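Local structure of putative hydrolase (Chloroflexus aurantiacus J-10-fl, 3CMN) at residues Q47-V52 with S72-F77; G140-S145 with E191-P196; E204-N209 with T308-K313; R278-P281 with Q285-Q288. The protein is of unestablished substrate but is a putative hydrolase, probably a zincin-like metallopeptidase that would use a bound metal ion to cleave peptide bonds. One frame throughout, in Å; residues are numbered along the deposited sequence.

Contact 1 (Q47-V52 with S72-F77)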
loop_
_atom_site.group_PDB
_atom_site.type_symbol
_atom_site.label_atom_id
_atom_site.label_comp_id
_atom_site.label_asym_id
_atom_site.label_seq_id
_atom_site.Cartn_x
_atom_site.Cartn_y
_atom_site.Cartn_z
ATOM N N GLN A 47 -5.483 -13.641 -16.977
ATOM C CA GLN A 47 -5.718 -14.042 -15.600
ATOM C C GLN A 47 -6.071 -12.853 -14.724
ATOM O O GLN A 47 -7.137 -12.828 -14.108
ATOM C CB GLN A 47 -4.482 -14.765 -15.070
ATOM C CG GLN A 47 -4.631 -15.428 -13.718
ATOM C CD GLN A 47 -3.335 -16.060 -13.266
ATOM O OE1 GLN A 47 -2.267 -15.764 -13.816
ATOM N NE2 GLN A 47 -3.410 -16.924 -12.257
ATOM N N TYR A 48 -5.178 -11.862 -14.675
ATOM C CA TYR A 48 -5.409 -10.661 -13.865
ATOM C C TYR A 48 -6.659 -9.905 -14.310
ATOM O O TYR A 48 -7.436 -9.431 -13.476
ATOM C CB TYR A 48 -4.201 -9.708 -13.922
ATOM C CG TYR A 48 -2.995 -10.192 -13.161
ATOM C CD1 TYR A 48 -1.781 -10.401 -13.804
ATOM C CD2 TYR A 48 -3.072 -10.456 -11.805
ATOM C CE1 TYR A 48 -0.676 -10.870 -13.108
ATOM C CE2 TYR A 48 -1.975 -10.922 -11.100
ATOM C CZ TYR A 48 -0.782 -11.132 -11.758
ATOM O OH TYR A 48 0.286 -11.636 -11.054
ATOM N N ALA A 49 -6.856 -9.800 -15.620
ATOM C CA ALA A 49 -8.019 -9.088 -16.139
ATOM C C ALA A 49 -9.302 -9.669 -15.565
ATOM O O ALA A 49 -10.177 -8.929 -15.105
ATOM C CB ALA A 49 -8.052 -9.159 -17.657
ATOM N N ARG A 50 -9.421 -10.994 -15.585
ATOM C CA ARG A 50 -10.625 -11.610 -15.060
ATOM C C ARG A 50 -10.659 -11.581 -13.538
ATOM O O ARG A 50 -11.732 -11.499 -12.950
ATOM C CB ARG A 50 -10.777 -13.044 -15.571
ATOM C CG ARG A 50 -9.752 -14.013 -15.025
ATOM C CD ARG A 50 -10.228 -15.447 -15.156
ATOM N NE ARG A 50 -9.599 -16.263 -14.130
ATOM C CZ ARG A 50 -8.466 -16.925 -14.302
ATOM N NH1 ARG A 50 -7.847 -16.883 -15.470
ATOM N NH2 ARG A 50 -7.922 -17.582 -13.291
ATOM N N MET A 51 -9.502 -11.650 -12.881
ATOM C CA MET A 51 -9.503 -11.606 -11.418
ATOM C C MET A 51 -9.952 -10.221 -10.904
ATOM O O MET A 51 -10.524 -10.122 -9.819
ATOM C CB MET A 51 -8.119 -11.962 -10.840
ATOM C CG MET A 51 -7.602 -13.362 -11.187
ATOM S SD MET A 51 -6.105 -13.758 -10.320
ATOM C CE MET A 51 -6.162 -15.558 -10.337
ATOM N N VAL A 52 -9.691 -9.157 -11.671
ATOM C CA VAL A 52 -10.116 -7.820 -11.260
ATOM C C VAL A 52 -11.603 -7.624 -11.601
ATOM O O VAL A 52 -12.324 -6.949 -10.870
ATOM C CB VAL A 52 -9.297 -6.662 -11.944
ATOM C CG1 VAL A 52 -7.813 -6.786 -11.644
ATOM C CG2 VAL A 52 -9.535 -6.646 -13.424
ATOM N N SER A 72 -10.362 -0.276 -15.766
ATOM C CA SER A 72 -10.504 -0.713 -17.149
ATOM C C SER A 72 -9.200 -1.134 -17.799
ATOM O O SER A 72 -9.201 -1.584 -18.934
ATOM C CB SER A 72 -11.174 0.376 -17.999
ATOM O OG SER A 72 -10.445 1.588 -17.975
ATOM N N ARG A 73 -8.086 -0.976 -17.095
ATOM C CA ARG A 73 -6.795 -1.393 -17.635
ATOM C C ARG A 73 -5.968 -2.088 -16.563
ATOM O O ARG A 73 -6.102 -1.812 -15.376
ATOM C CB ARG A 73 -6.001 -0.200 -18.185
ATOM C CG ARG A 73 -6.626 0.485 -19.391
ATOM C CD ARG A 73 -5.633 1.412 -20.074
ATOM N NE ARG A 73 -4.688 0.663 -20.901
ATOM C CZ ARG A 73 -3.604 1.188 -21.471
ATOM N NH1 ARG A 73 -3.318 2.472 -21.289
ATOM N NH2 ARG A 73 -2.823 0.436 -22.246
ATOM N N ILE A 74 -5.134 -3.021 -16.986
ATOM C CA ILE A 74 -4.261 -3.716 -16.057
ATOM C C ILE A 74 -2.917 -3.880 -16.733
ATOM O O ILE A 74 -2.836 -4.158 -17.932
ATOM C CB ILE A 74 -4.820 -5.117 -15.628
ATOM C CG1 ILE A 74 -5.146 -5.969 -16.854
ATOM C CG2 ILE A 74 -6.048 -4.948 -14.734
ATOM C CD1 ILE A 74 -3.970 -6.771 -17.367
ATOM N N PHE A 75 -1.854 -3.682 -15.973
ATOM C CA PHE A 75 -0.529 -3.831 -16.535
ATOM C C PHE A 75 0.255 -4.905 -15.784
ATOM O O PHE A 75 0.251 -4.947 -14.559
ATOM C CB PHE A 75 0.235 -2.506 -16.457
ATOM C CG PHE A 75 -0.559 -1.301 -16.904
ATOM C CD1 PHE A 75 -1.044 -0.386 -15.968
ATOM C CD2 PHE A 75 -0.797 -1.065 -18.257
ATOM C CE1 PHE A 75 -1.757 0.760 -16.372
ATOM C CE2 PHE A 75 -1.507 0.069 -18.675
ATOM C CZ PHE A 75 -1.988 0.986 -17.725
ATOM N N VAL A 76 0.903 -5.786 -16.538
ATOM C CA VAL A 76 1.750 -6.832 -15.982
ATOM C C VAL A 76 3.143 -6.223 -16.172
ATOM O O VAL A 76 3.585 -6.025 -17.306
ATOM C CB VAL A 76 1.636 -8.156 -16.812
ATOM C CG1 VAL A 76 2.541 -9.232 -16.236
ATOM C CG2 VAL A 76 0.197 -8.640 -16.819
ATOM N N PHE A 77 3.818 -5.893 -15.077
ATOM C CA PHE A 77 5.146 -5.287 -15.152
ATOM C C PHE A 77 6.276 -6.258 -14.830
ATOM O O PHE A 77 6.088 -7.246 -14.125
ATOM C CB PHE A 77 5.294 -4.130 -14.137
ATOM C CG PHE A 77 4.586 -2.841 -14.503
ATOM C CD1 PHE A 77 4.519 -1.810 -13.560
ATOM C CD2 PHE A 77 4.014 -2.638 -15.753
ATOM C CE1 PHE A 77 3.899 -0.599 -13.841
ATOM C CE2 PHE A 77 3.384 -1.428 -16.058
ATOM C CZ PHE A 77 3.325 -0.399 -15.093
#
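Ala49 and Ile74 mark the place where the two backbones come nearest, with Ala49 CA 6.6 Å from Ile74 CA. The axis of helix segment 47-52 passes 8.8 Å from that of strand 73-76, and their N-to-C directions differ by 140°, so the helix runs roughly but not exactly against the strand. The helix keeps its own backbone bonds, as in Val52 N to Tyr48 O at 2.9 Å, and the two segments are joined by apolar packing. Strand alternation decides who takes part: Ile74 and Val76 supply the contact, whereas the CB atoms of Arg73 and Phe75 point away from the helix. Ile74 contributes both branches. With chi1 at 53°, its CG1 sits between the backbone N and the carbonyl carbon and lies beside Ala49, 4.4 Å from the Ala49 CB. Its other branch, CG2, reaches the fork of Val52 and is almost equally far from both prongs, 4.0 Å from Val52 CG1 and 4.1 Å from Val52 CG2. One helical turn back, Tyr48 lies across Val76 at about a right angle, Tyr48 CD1 being 4.0 Å from Val76 CG2, an oblique approach to the ring. Beyond the pair, Phe158 stacks on the Tyr48 ring, which also touches Ile163 of helix 160-169 and Thr182 of helix 174-193. Strand 73-76 pairs in parallel with strand 155-158 through backbone bonds of Arg73 and Phe75, so helix 41-63 packs against one face of a two-stranded sheet.

Contact 2 (G140-S145 with E191-P196)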
loop_
_atom_site.group_PDB
_atom_site.type_symbol
_atom_site.label_atom_id
_atom_site.label_comp_id
_atom_site.label_asym_id
_atom_site.label_seq_id
_atom_site.Cartn_x
_atom_site.Cartn_y
_atom_site.Cartn_z
ATOM N N GLY A 140 2.995 -5.194 -6.241
ATOM C CA GLY A 140 1.956 -4.475 -6.960
ATOM C C GLY A 140 1.759 -3.005 -6.621
ATOM O O GLY A 140 2.541 -2.399 -5.896
ATOM N N GLN A 141 0.678 -2.447 -7.154
ATOM C CA GLN A 141 0.320 -1.045 -6.990
ATOM C C GLN A 141 0.410 -0.356 -5.629
ATOM O O GLN A 141 0.964 0.739 -5.526
ATOM C CB GLN A 141 -1.090 -0.816 -7.531
ATOM C CG GLN A 141 -1.175 -0.762 -9.039
ATOM C CD GLN A 141 -1.671 0.582 -9.549
ATOM O OE1 GLN A 141 -1.694 0.825 -10.745
ATOM N NE2 GLN A 141 -2.072 1.455 -8.638
ATOM N N TYR A 142 -0.135 -0.971 -4.591
ATOM C CA TYR A 142 -0.153 -0.324 -3.282
ATOM C C TYR A 142 0.791 -0.851 -2.214
ATOM O O TYR A 142 0.430 -0.917 -1.045
ATOM C CB TYR A 142 -1.593 -0.328 -2.747
ATOM C CG TYR A 142 -2.561 0.398 -3.668
ATOM C CD1 TYR A 142 -3.145 -0.249 -4.759
ATOM C CD2 TYR A 142 -2.820 1.759 -3.496
ATOM C CE1 TYR A 142 -3.956 0.447 -5.662
ATOM C CE2 TYR A 142 -3.624 2.463 -4.385
ATOM C CZ TYR A 142 -4.185 1.808 -5.466
ATOM O OH TYR A 142 -4.941 2.535 -6.358
ATOM N N ASP A 143 2.005 -1.214 -2.599
ATOM C CA ASP A 143 2.952 -1.733 -1.622
ATOM C C ASP A 143 3.653 -0.612 -0.887
ATOM O O ASP A 143 4.058 -0.761 0.269
ATOM C CB ASP A 143 3.984 -2.628 -2.305
ATOM C CG ASP A 143 3.400 -3.961 -2.739
ATOM O OD1 ASP A 143 4.163 -4.783 -3.272
ATOM O OD2 ASP A 143 2.185 -4.190 -2.539
ATOM N N LEU A 144 3.780 0.521 -1.566
ATOM C CA LEU A 144 4.442 1.680 -0.997
ATOM C C LEU A 144 3.442 2.826 -0.840
ATOM O O LEU A 144 2.975 3.398 -1.817
ATOM C CB LEU A 144 5.602 2.084 -1.903
ATOM C CG LEU A 144 6.555 0.933 -2.263
ATOM C CD1 LEU A 144 7.598 1.429 -3.247
ATOM C CD2 LEU A 144 7.218 0.386 -0.999
ATOM N N SER A 145 3.110 3.144 0.405
ATOM C CA SER A 145 2.152 4.200 0.716
ATOM C C SER A 145 2.421 5.518 0.001
ATOM O O SER A 145 1.513 6.089 -0.607
ATOM C CB SER A 145 2.111 4.445 2.226
ATOM O OG SER A 145 1.731 3.270 2.913
ATOM N N GLU A 191 -9.856 1.736 -0.810
ATOM C CA GLU A 191 -9.487 2.507 0.370
ATOM C C GLU A 191 -8.865 3.856 0.009
ATOM O O GLU A 191 -9.072 4.847 0.710
ATOM C CB GLU A 191 -8.515 1.719 1.247
ATOM C CG GLU A 191 -9.046 0.376 1.726
ATOM C CD GLU A 191 -8.046 -0.360 2.598
ATOM O OE1 GLU A 191 -7.928 -0.025 3.792
ATOM O OE2 GLU A 191 -7.362 -1.265 2.078
ATOM N N PHE A 192 -8.114 3.894 -1.087
ATOM C CA PHE A 192 -7.474 5.130 -1.521
ATOM C C PHE A 192 -8.293 5.980 -2.469
ATOM O O PHE A 192 -8.050 7.183 -2.572
ATOM C CB PHE A 192 -6.122 4.848 -2.197
ATOM C CG PHE A 192 -4.994 4.618 -1.232
ATOM C CD1 PHE A 192 -4.645 3.334 -0.846
ATOM C CD2 PHE A 192 -4.301 5.694 -0.686
ATOM C CE1 PHE A 192 -3.628 3.114 0.065
ATOM C CE2 PHE A 192 -3.272 5.485 0.234
ATOM C CZ PHE A 192 -2.939 4.189 0.609
ATOM N N GLU A 193 -9.257 5.375 -3.156
ATOM C CA GLU A 193 -10.045 6.115 -4.135
ATOM C C GLU A 193 -11.557 6.163 -3.948
ATOM O O GLU A 193 -12.205 7.062 -4.472
ATOM C CB GLU A 193 -9.716 5.585 -5.534
ATOM C CG GLU A 193 -8.215 5.580 -5.821
ATOM C CD GLU A 193 -7.838 4.734 -7.028
ATOM O OE1 GLU A 193 -8.225 3.549 -7.059
ATOM O OE2 GLU A 193 -7.150 5.246 -7.940
ATOM N N ALA A 194 -12.129 5.213 -3.216
ATOM C CA ALA A 194 -13.579 5.207 -3.015
ATOM C C ALA A 194 -14.033 6.345 -2.086
ATOM O O ALA A 194 -15.193 6.740 -2.109
ATOM C CB ALA A 194 -14.028 3.847 -2.466
ATOM N N TYR A 195 -13.118 6.858 -1.267
ATOM C CA TYR A 195 -13.406 7.961 -0.357
ATOM C C TYR A 195 -12.475 9.070 -0.811
ATOM O O TYR A 195 -11.295 9.053 -0.514
ATOM C CB TYR A 195 -13.091 7.547 1.079
ATOM C CG TYR A 195 -13.567 6.146 1.384
ATOM C CD1 TYR A 195 -12.674 5.077 1.390
ATOM C CD2 TYR A 195 -14.925 5.871 1.572
ATOM C CE1 TYR A 195 -13.116 3.766 1.567
ATOM C CE2 TYR A 195 -15.383 4.565 1.748
ATOM C CZ TYR A 195 -14.468 3.512 1.741
ATOM O OH TYR A 195 -14.897 2.205 1.897
ATOM N N PRO A 196 -13.001 10.052 -1.555
ATOM C CA PRO A 196 -12.211 11.179 -2.075
ATOM C C PRO A 196 -11.313 11.937 -1.097
ATOM O O PRO A 196 -10.252 12.426 -1.486
ATOM C CB PRO A 196 -13.272 12.078 -2.706
ATOM C CG PRO A 196 -14.290 11.084 -3.179
ATOM C CD PRO A 196 -14.406 10.166 -1.981
#
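Tyr142 faces Phe192 where a type I beta turn, Gly140 to Asp143, meets the C-terminal end of helix 174-193, the helix that carries an HExxH sequence consistent with a zincin-like metallopeptidase. The turn opens at Gly140, whose N donates to Asp143 OD1 at 3.2 Å. Next, Gln141 N makes a weak hydrogen bond to Glu185 OE2 of that HExxH sequence. Tyr142 then carries the contact. Its CG is anti to the carbonyl carbon (chi1 -59°), and the ring runs past Phe192 in the opposite direction. The planes are only 21° apart, but the centroids are separated by 5.4 Å, so the rings barely overlap; the touch is between Tyr142 CD2 and Phe192 CD1, 3.6 Å apart. Farther out, Tyr142 OH lies 3.5 Å from Glu193 OE1, and the other oxygen of that carboxylate is in a salt bridge with Arg199. An alanine in place of Tyr142 would remove the ring that lies beside Phe192, and is likely to open a gap there and leave the Phe192 ring freer to turn. Asp143 closes the turn: its OD1 accepts from Leu139 N as well as from Gly140 N, the latter arriving 59° out of the carboxylate plane.

Contact 3 (E204-N209 with T308-K313)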
loop_
_atom_site.group_PDB
_atom_site.type_symbol
_atom_site.label_atom_id
_atom_site.label_comp_id
_atom_site.label_asym_id
_atom_site.label_seq_id
_atom_site.Cartn_x
_atom_site.Cartn_y
_atom_site.Cartn_z
ATOM N N GLU A 204 -2.416 16.445 2.669
ATOM C CA GLU A 204 -2.411 17.479 3.702
ATOM C C GLU A 204 -1.351 17.151 4.745
ATOM O O GLU A 204 -0.521 17.991 5.078
ATOM C CB GLU A 204 -3.772 17.571 4.402
ATOM C CG GLU A 204 -4.896 18.156 3.566
ATOM C CD GLU A 204 -6.252 18.047 4.255
ATOM O OE1 GLU A 204 -6.416 18.595 5.365
ATOM O OE2 GLU A 204 -7.158 17.406 3.690
ATOM N N LEU A 205 -1.393 15.924 5.257
ATOM C CA LEU A 205 -0.451 15.472 6.281
ATOM C C LEU A 205 1.001 15.605 5.855
ATOM O O LEU A 205 1.874 15.876 6.675
ATOM C CB LEU A 205 -0.712 14.009 6.651
ATOM C CG LEU A 205 -2.084 13.611 7.188
ATOM C CD1 LEU A 205 -2.054 12.157 7.649
ATOM C CD2 LEU A 205 -2.448 14.520 8.343
ATOM N N LEU A 206 1.259 15.388 4.572
ATOM C CA LEU A 206 2.616 15.480 4.056
ATOM C C LEU A 206 3.070 16.926 4.079
ATOM O O LEU A 206 4.168 17.228 4.545
ATOM C CB LEU A 206 2.679 14.929 2.639
ATOM C CG LEU A 206 2.329 13.446 2.521
ATOM C CD1 LEU A 206 2.300 13.058 1.058
ATOM C CD2 LEU A 206 3.345 12.606 3.298
ATOM N N GLU A 207 2.218 17.819 3.582
ATOM C CA GLU A 207 2.539 19.243 3.581
ATOM C C GLU A 207 2.846 19.680 5.008
ATOM O O GLU A 207 3.828 20.365 5.258
ATOM C CB GLU A 207 1.367 20.063 3.042
ATOM C CG GLU A 207 0.972 19.756 1.605
ATOM C CD GLU A 207 1.998 20.233 0.596
ATOM O OE1 GLU A 207 3.017 20.828 1.017
ATOM O OE2 GLU A 207 1.785 20.020 -0.617
ATOM N N GLN A 208 1.995 19.265 5.941
ATOM C CA GLN A 208 2.157 19.605 7.348
ATOM C C GLN A 208 3.583 19.285 7.819
ATOM O O GLN A 208 4.342 20.194 8.181
ATOM C CB GLN A 208 1.139 18.827 8.183
ATOM C CG GLN A 208 1.149 19.149 9.666
ATOM C CD GLN A 208 0.286 20.351 10.022
ATOM O OE1 GLN A 208 -0.944 20.291 9.953
ATOM N NE2 GLN A 208 0.932 21.448 10.410
ATOM N N ASN A 209 3.933 17.997 7.806
ATOM C CA ASN A 209 5.252 17.521 8.219
ATOM C C ASN A 209 6.406 18.389 7.735
ATOM O O ASN A 209 7.329 18.694 8.491
ATOM C CB ASN A 209 5.488 16.106 7.698
ATOM C CG ASN A 209 6.955 15.698 7.769
ATOM O OD1 ASN A 209 7.495 15.457 8.851
ATOM N ND2 ASN A 209 7.609 15.642 6.611
ATOM N N THR A 308 12.650 9.899 2.520
ATOM C CA THR A 308 12.154 11.188 2.048
ATOM C C THR A 308 12.002 12.253 3.135
ATOM O O THR A 308 11.630 13.386 2.844
ATOM C CB THR A 308 10.802 11.032 1.326
ATOM O OG1 THR A 308 9.888 10.316 2.164
ATOM C CG2 THR A 308 10.986 10.282 0.027
ATOM N N GLY A 309 12.271 11.902 4.387
ATOM C CA GLY A 309 12.168 12.906 5.433
ATOM C C GLY A 309 11.068 12.777 6.465
ATOM O O GLY A 309 10.800 13.739 7.195
ATOM N N LEU A 310 10.419 11.616 6.524
ATOM C CA LEU A 310 9.370 11.368 7.507
ATOM C C LEU A 310 9.893 10.259 8.415
ATOM O O LEU A 310 9.647 9.072 8.174
ATOM C CB LEU A 310 8.068 10.926 6.830
ATOM C CG LEU A 310 7.357 12.005 6.015
ATOM C CD1 LEU A 310 7.692 11.839 4.540
ATOM C CD2 LEU A 310 5.855 11.907 6.240
ATOM N N ASP A 311 10.620 10.650 9.458
ATOM C CA ASP A 311 11.207 9.685 10.377
ATOM C C ASP A 311 10.214 9.117 11.373
ATOM O O ASP A 311 10.466 9.103 12.580
ATOM C CB ASP A 311 12.386 10.316 11.118
ATOM C CG ASP A 311 13.285 9.276 11.771
ATOM O OD1 ASP A 311 13.099 8.980 12.973
ATOM O OD2 ASP A 311 14.169 8.737 11.070
ATOM N N LEU A 312 9.088 8.638 10.856
ATOM C CA LEU A 312 8.049 8.047 11.683
ATOM C C LEU A 312 8.264 6.540 11.788
ATOM O O LEU A 312 9.230 6.008 11.245
ATOM C CB LEU A 312 6.681 8.347 11.078
ATOM C CG LEU A 312 6.561 8.211 9.558
ATOM C CD1 LEU A 312 6.616 6.752 9.116
ATOM C CD2 LEU A 312 5.260 8.847 9.145
ATOM N N LYS A 313 7.370 5.868 12.493
ATOM C CA LYS A 313 7.474 4.425 12.649
ATOM C C LYS A 313 6.123 3.752 12.447
ATOM O O LYS A 313 5.193 4.018 13.195
ATOM C CB LYS A 313 8.048 4.078 14.023
ATOM C CG LYS A 313 8.195 2.587 14.275
ATOM C CD LYS A 313 8.770 2.316 15.655
ATOM C CE LYS A 313 8.929 0.826 15.903
ATOM N NZ LYS A 313 9.510 0.545 17.245
#
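Asn209 and Leu310 meet through different first torsions: a chi1 of 165° swings the Asn209 amide carbon away from its backbone N and extends it from the helix, while Leu310 holds CG beside its backbone N (chi1 -69°). Leu310 directly follows a Schellman motif that ends helix 283-307. There Gly309, at a phi of 112°, makes the departure with two bonds back into the last helical turn; a side chain at this backbone geometry would press against the carbonyl oxygen of Thr308. The loop that emerges lies against helix 197-210. From the helix, Asn209 ND2 comes within 3.7 Å of Leu310 CG, the two side chains crossing at a slant. The same nitrogen is 3.8 Å from Gly309 O, too long a separation for a hydrogen bond, so across this contact the amide meets the loop by van der Waals packing. A turn earlier Leu206 completes the patch: Leu206 CD2 touches Leu310 CD2 at 3.9 Å, with the side chains at about a right angle. The CD2 branch of Leu310 thus borders both helix residues. A glycine in place of Asn209 would take away the amide and would probably open a gap over Leu310 CG, leaving Leu206 as the main hold on that leucine from this helix. Leu310 also touches Ile257 of helix 248-279 and Phe305 of helix 283-307. The loop then folds tightly in an inverse gamma turn centred on Asp311, in which Leu312 N makes a weak hydrogen bond to Leu310 O at 2.8 Å.

Contact 4 (R278-P281 with Q285-Q288)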
loop_
_atom_site.group_PDB
_atom_site.type_symbol
_atom_site.label_atom_id
_atom_site.label_comp_id
_atom_site.label_asym_id
_atom_site.label_seq_id
_atom_site.Cartn_x
_atom_site.Cartn_y
_atom_site.Cartn_z
ATOM N N ARG A 278 -14.028 -16.838 1.337
ATOM C CA ARG A 278 -15.035 -17.557 0.577
ATOM C C ARG A 278 -14.534 -17.999 -0.795
ATOM O O ARG A 278 -15.059 -18.958 -1.369
ATOM C CB ARG A 278 -16.294 -16.697 0.414
ATOM C CG ARG A 278 -16.090 -15.186 0.525
ATOM C CD ARG A 278 -16.389 -14.442 -0.786
ATOM N NE ARG A 278 -17.519 -14.984 -1.548
ATOM C CZ ARG A 278 -18.700 -15.316 -1.031
ATOM N NH1 ARG A 278 -18.932 -15.171 0.268
ATOM N NH2 ARG A 278 -19.660 -15.787 -1.817
ATOM N N LEU A 279 -13.510 -17.329 -1.320
ATOM C CA LEU A 279 -13.015 -17.692 -2.641
ATOM C C LEU A 279 -11.640 -18.337 -2.734
ATOM O O LEU A 279 -11.247 -18.765 -3.813
ATOM C CB LEU A 279 -13.057 -16.476 -3.569
ATOM C CG LEU A 279 -14.443 -15.946 -3.938
ATOM C CD1 LEU A 279 -14.311 -14.922 -5.054
ATOM C CD2 LEU A 279 -15.326 -17.089 -4.392
ATOM N N LEU A 280 -10.904 -18.414 -1.631
ATOM C CA LEU A 280 -9.575 -19.024 -1.684
ATOM C C LEU A 280 -9.428 -20.234 -0.761
ATOM O O LEU A 280 -9.257 -20.084 0.448
ATOM C CB LEU A 280 -8.494 -17.989 -1.340
ATOM C CG LEU A 280 -8.441 -16.735 -2.222
ATOM C CD1 LEU A 280 -7.384 -15.774 -1.694
ATOM C CD2 LEU A 280 -8.157 -17.140 -3.668
ATOM N N PRO A 281 -9.495 -21.453 -1.325
ATOM C CA PRO A 281 -9.359 -22.662 -0.505
ATOM C C PRO A 281 -8.039 -22.742 0.266
ATOM O O PRO A 281 -7.976 -23.345 1.336
ATOM C CB PRO A 281 -9.538 -23.802 -1.521
ATOM C CG PRO A 281 -9.251 -23.155 -2.860
ATOM C CD PRO A 281 -9.856 -21.796 -2.711
ATOM N N GLN A 285 -3.595 -21.154 4.349
ATOM C CA GLN A 285 -2.225 -21.471 3.957
ATOM C C GLN A 285 -1.425 -20.209 3.621
ATOM O O GLN A 285 -0.319 -19.999 4.137
ATOM C CB GLN A 285 -2.224 -22.391 2.728
ATOM C CG GLN A 285 -2.443 -23.881 3.012
ATOM C CD GLN A 285 -3.836 -24.204 3.527
ATOM O OE1 GLN A 285 -4.835 -23.842 2.910
ATOM N NE2 GLN A 285 -3.906 -24.897 4.661
ATOM N N ILE A 286 -1.996 -19.379 2.750
ATOM C CA ILE A 286 -1.349 -18.145 2.308
ATOM C C ILE A 286 -1.072 -17.198 3.463
ATOM O O ILE A 286 0.074 -16.798 3.682
ATOM C CB ILE A 286 -2.210 -17.411 1.242
ATOM C CG1 ILE A 286 -2.441 -18.326 0.040
ATOM C CG2 ILE A 286 -1.513 -16.139 0.786
ATOM C CD1 ILE A 286 -3.416 -17.768 -0.962
ATOM N N GLU A 287 -2.119 -16.841 4.198
ATOM C CA GLU A 287 -1.968 -15.940 5.331
ATOM C C GLU A 287 -0.806 -16.397 6.202
ATOM O O GLU A 287 -0.014 -15.579 6.669
ATOM C CB GLU A 287 -3.259 -15.887 6.153
ATOM C CG GLU A 287 -4.413 -15.122 5.491
ATOM C CD GLU A 287 -4.008 -13.730 5.002
ATOM O OE1 GLU A 287 -3.087 -13.123 5.591
ATOM O OE2 GLU A 287 -4.620 -13.230 4.032
ATOM N N GLN A 288 -0.694 -17.709 6.395
ATOM C CA GLN A 288 0.384 -18.285 7.199
ATOM C C GLN A 288 1.737 -18.009 6.560
ATOM O O GLN A 288 2.624 -17.415 7.177
ATOM C CB GLN A 288 0.215 -19.797 7.318
ATOM C CG GLN A 288 -1.074 -20.230 7.963
ATOM C CD GLN A 288 -1.251 -21.727 7.906
ATOM O OE1 GLN A 288 -0.425 -22.481 8.425
ATOM N NE2 GLN A 288 -2.328 -22.173 7.265
HETATM O O HOH W 1 -7.027 -24.246 3.872
#
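Leu280 and Pro281 sit just past the weakly bonded end of helix 248-279 and face Ile286 and Gln285 in the first turn of helix 283-307, with Pro281 CA 8.5 Å from Gln285 CA and Leu280 CA 9.2 Å from Ile286 CA. The apolar half is light: Leu280 and Ile286 both start toward one another from CA, yet their closest atoms, Leu280 CD1 and Ile286 CD1, remain 4.5 Å apart. Trp180 of helix 174-193 touches both side chains, and Leu179 also packs on Leu280, so a third helix completes this small apolar cluster. These residues flank the tight turn of an antiparallel helical hairpin, helix 248-279 followed by helix 283-307. On the outer side the link is polar. Gln285 is bent at chi2 (67°), and the bend carries its amide back toward the connection, where Gln285 OE1 lies 3.5 Å from Pro281 O. Two acceptors cannot bond directly, and a water stands between them. It donates to Pro281 O at 2.9 Å; its modelled separation from Gln285 OE1, 2.4 Å, is too short to be trusted, so that half of the bridge is doubtful in detail.

Contact 2 lies deepest, its centre about 6 Å from the centre of the chain, and is the one with ring against ring. Contact 1, about 18 Å from that centre, is nevertheless buried and wholly apolar. Contacts 3 and 4 are only partly buried, lie on opposite sides of the centre with their own centres about 35 Å apart, and mix apolar packing with polar groups, an amide in one and a water in the other. Helix 174-193 is shared by three of them: it supplies one side of contact 2 and touches side chains of contacts 1 and 4. Helix 283-307 spans the two partly buried contacts, beginning at contact 4 and ending at contact 3.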